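Local coordinates for protein nucleoporin p58/p45 (Homo sapiens, PDB 4JO7) that probably serves as a structural component of the nuclear pore complex, which is required for trafficking across the nuclear membrane, at residues I25-E29 with L46-M50. Numbering follows the deposited sequence.
Sequences IEELE and LSMAM
E29 lays its carboxylate against the backbone at L46 and S47 and against the start of the M50 side chain. Its OE2 lies 3.3 Å from M50 CB. CG stands anti to the carbonyl carbon (chi1 -77°) and the chain runs straight beyond it, which carries the buried acid across the gap between the helices. The polar partner of OE2 is Y81 of the second subunit, whose hydroxyl is hydrogen-bonded to it. The other oxygen, OE1, sits 3.5 Å from S47 CA.

E26 and E29 bring their acids together. Their OE1 atoms are 2.9 Å apart and both are acceptors, so a proton on one of them would probably ease the contact. A water lies 2.7 Å from E26 OE1 and 2.8 Å from S47 O and bridges the two helices. No direct hydrogen bond joins the segments. S47 OG is hydrogen-bonded to P43 O, one turn back in its own helix.

I25 supplies the apolar part. Its CG2 branch, anti to the backbone N, meets M50 CG at 3.7 Å, and the two side chains cross at about a right angle. M50, a selenomethionine, also packs on Y81 of the second subunit.

With an alanine at E29, that tyrosine hydroxyl is likely to lose its acceptor, and a gap would probably open beside M50 CB.

The segment axes approach to 10.4 Å at 162°. Segment 25-29 lies in a predicted coiled coil, and the chain is a helical fragment of the longer nucleoporin. This is the antiparallel packing of an alpha-helical hairpin, here near the loop that joins helices 2-29 and 43-85.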
ATOM      1  N   ILE F  25      10.693  22.126 -10.854  1.00 26.93           N
ATOM      2  CA  ILE F  25      11.677  21.266 -11.507  1.00 29.87           C
ATOM      3  C   ILE F  25      11.745  21.555 -13.003  1.00 28.90           C
ATOM      4  O   ILE F  25      12.820  21.529 -13.599  1.00 33.50           O
ATOM      5  CB  ILE F  25      11.371  19.780 -11.269  1.00 20.91           C
ATOM      6  CG1 ILE F  25      11.696  19.415  -9.818  1.00 19.38           C
ATOM      7  CG2 ILE F  25      12.179  18.909 -12.228  1.00 24.90           C
ATOM      8  CD1 ILE F  25      11.374  17.986  -9.453  1.00 27.07           C
ATOM      9  N   GLU F  26      10.597  21.846 -13.606  1.00 31.05           N
ATOM     10  CA  GLU F  26      10.552  22.159 -15.028  1.00 39.29           C
ATOM     11  C   GLU F  26      11.352  23.424 -15.329  1.00 42.10           C
ATOM     12  O   GLU F  26      11.984  23.528 -16.379  1.00 48.84           O
ATOM     13  CB  GLU F  26       9.106  22.329 -15.497  1.00 45.66           C
ATOM     14  CG  GLU F  26       8.968  22.601 -16.989  1.00 49.53           C
ATOM     15  CD  GLU F  26       9.528  21.481 -17.847  1.00 68.71           C
ATOM     16  OE1 GLU F  26       9.760  20.376 -17.312  1.00 73.59           O
ATOM     17  OE2 GLU F  26       9.737  21.706 -19.059  1.00 53.38           O
ATOM     18  N   GLU F  27      11.333  24.378 -14.404  1.00 31.65           N
ATOM     19  CA  GLU F  27      12.065  25.624 -14.599  1.00 45.72           C
ATOM     20  C   GLU F  27      13.560  25.417 -14.384  1.00 48.79           C
ATOM     21  O   GLU F  27      14.383  26.093 -15.002  1.00 44.50           O
ATOM     22  CB  GLU F  27      11.547  26.713 -13.658  1.00 55.64           C
ATOM     23  CG  GLU F  27      12.222  28.065 -13.855  1.00 64.53           C
ATOM     24  CD  GLU F  27      12.096  28.577 -15.279  1.00 72.03           C
ATOM     25  OE1 GLU F  27      11.229  28.064 -16.021  1.00 60.40           O
ATOM     26  OE2 GLU F  27      12.866  29.487 -15.657  1.00 62.44           O
ATOM     27  N   LEU F  28      13.908  24.487 -13.500  1.00 39.81           N
ATOM     28  CA  LEU F  28      15.303  24.116 -13.296  1.00 41.11           C
ATOM     29  C   LEU F  28      15.862  23.447 -14.546  1.00 41.40           C
ATOM     30  O   LEU F  28      17.050  23.563 -14.843  1.00 50.42           O
ATOM     31  CB  LEU F  28      15.441  23.165 -12.105  1.00 40.28           C
ATOM     32  CG  LEU F  28      15.818  23.743 -10.738  1.00 45.56           C
ATOM     33  CD1 LEU F  28      15.603  25.248 -10.661  1.00 57.71           C
ATOM     34  CD2 LEU F  28      15.033  23.034  -9.646  1.00 41.13           C
ATOM     35  N   GLU F  29      14.997  22.759 -15.285  1.00 36.99           N
ATOM     36  CA  GLU F  29      15.434  21.957 -16.423  1.00 34.80           C
ATOM     37  C   GLU F  29      15.719  22.785 -17.670  1.00 44.63           C
ATOM     38  O   GLU F  29      16.750  22.602 -18.315  1.00 58.14           O
ATOM     39  CB  GLU F  29      14.396  20.887 -16.748  1.00 41.39           C
ATOM     40  CG  GLU F  29      14.424  19.712 -15.799  1.00 34.76           C
ATOM     41  CD  GLU F  29      13.377  18.681 -16.141  1.00 35.10           C
ATOM     42  OE1 GLU F  29      12.279  19.078 -16.589  1.00 39.00           O
ATOM     43  OE2 GLU F  29      13.657  17.478 -15.972  1.00 30.28           O
ATOM     44  N   LEU F  46      15.011  15.341 -21.110  1.00 26.48           N
ATOM     45  CA  LEU F  46      14.994  15.290 -19.656  1.00 23.37           C
ATOM     46  C   LEU F  46      13.606  15.624 -19.141  1.00 20.93           C
ATOM     47  O   LEU F  46      13.104  14.979 -18.219  1.00 20.73           O
ATOM     48  CB  LEU F  46      16.017  16.267 -19.081  1.00 28.91           C
ATOM     49  CG  LEU F  46      17.483  15.850 -19.221  1.00 24.75           C
ATOM     50  CD1 LEU F  46      18.383  17.041 -18.984  1.00 37.94           C
ATOM     51  CD2 LEU F  46      17.831  14.743 -18.246  1.00 24.85           C
ATOM     52  N   SER F  47      12.981  16.626 -19.750  1.00 19.87           N
ATOM     53  CA  SER F  47      11.651  17.070 -19.341  1.00 21.00           C
ATOM     54  C   SER F  47      10.616  15.957 -19.490  1.00 19.97           C
ATOM     55  O   SER F  47       9.783  15.756 -18.605  1.00 25.23           O
ATOM     56  CB  SER F  47      11.217  18.287 -20.157  1.00 28.34           C
ATOM     57  OG  SER F  47      12.115  19.367 -19.967  1.00 43.60           O
HETATM   58  N   MSE F  48      10.684  15.227 -20.599  1.00 18.06           N
HETATM   59  CA  MSE F  48       9.771  14.125 -20.849  1.00 24.85           C
HETATM   60  C   MSE F  48       9.962  13.054 -19.812  1.00 22.09           C
HETATM   61  O   MSE F  48       8.965  12.533 -19.266  1.00 21.79           O
HETATM   62  CB  MSE F  48      10.032  13.547 -22.235  1.00 25.25           C
HETATM   63  CG  MSE F  48       9.428  14.432 -23.319  1.00 53.35           C
HETATM   64 SE   MSE F  48       9.880  13.711 -25.096  1.00 76.49          SE
HETATM   65  CE  MSE F  48       8.794  12.070 -25.011  1.00 60.44           C
ATOM     66  N   ALA F  49      11.214  12.715 -19.525  1.00 17.52           N
ATOM     67  CA  ALA F  49      11.531  11.715 -18.507  1.00 25.91           C
ATOM     68  C   ALA F  49      11.005  12.129 -17.132  1.00 19.32           C
ATOM     69  O   ALA F  49      10.422  11.313 -16.408  1.00 14.88           O
ATOM     70  CB  ALA F  49      13.027  11.471 -18.450  1.00 25.85           C
HETATM   71  N   MSE F  50      11.198  13.396 -16.779  1.00 14.93           N
HETATM   72  CA  MSE F  50      10.747  13.910 -15.497  1.00 13.54           C
HETATM   73  C   MSE F  50       9.246  13.862 -15.407  1.00 17.76           C
HETATM   74  O   MSE F  50       8.697  13.581 -14.320  1.00 19.35           O
HETATM   75  CB  MSE F  50      11.221  15.349 -15.330  1.00 19.83           C
HETATM   76  CG  MSE F  50      10.772  15.920 -13.990  1.00 16.80           C
HETATM   77 SE   MSE F  50      11.383  14.750 -12.528  1.00 24.71          SE
HETATM   78  CE  MSE F  50      13.320  14.882 -12.861  1.00 16.55           C
TER
HETATM   79  O   HOH W   1       9.679  17.766 -16.646  1.00 42.42           O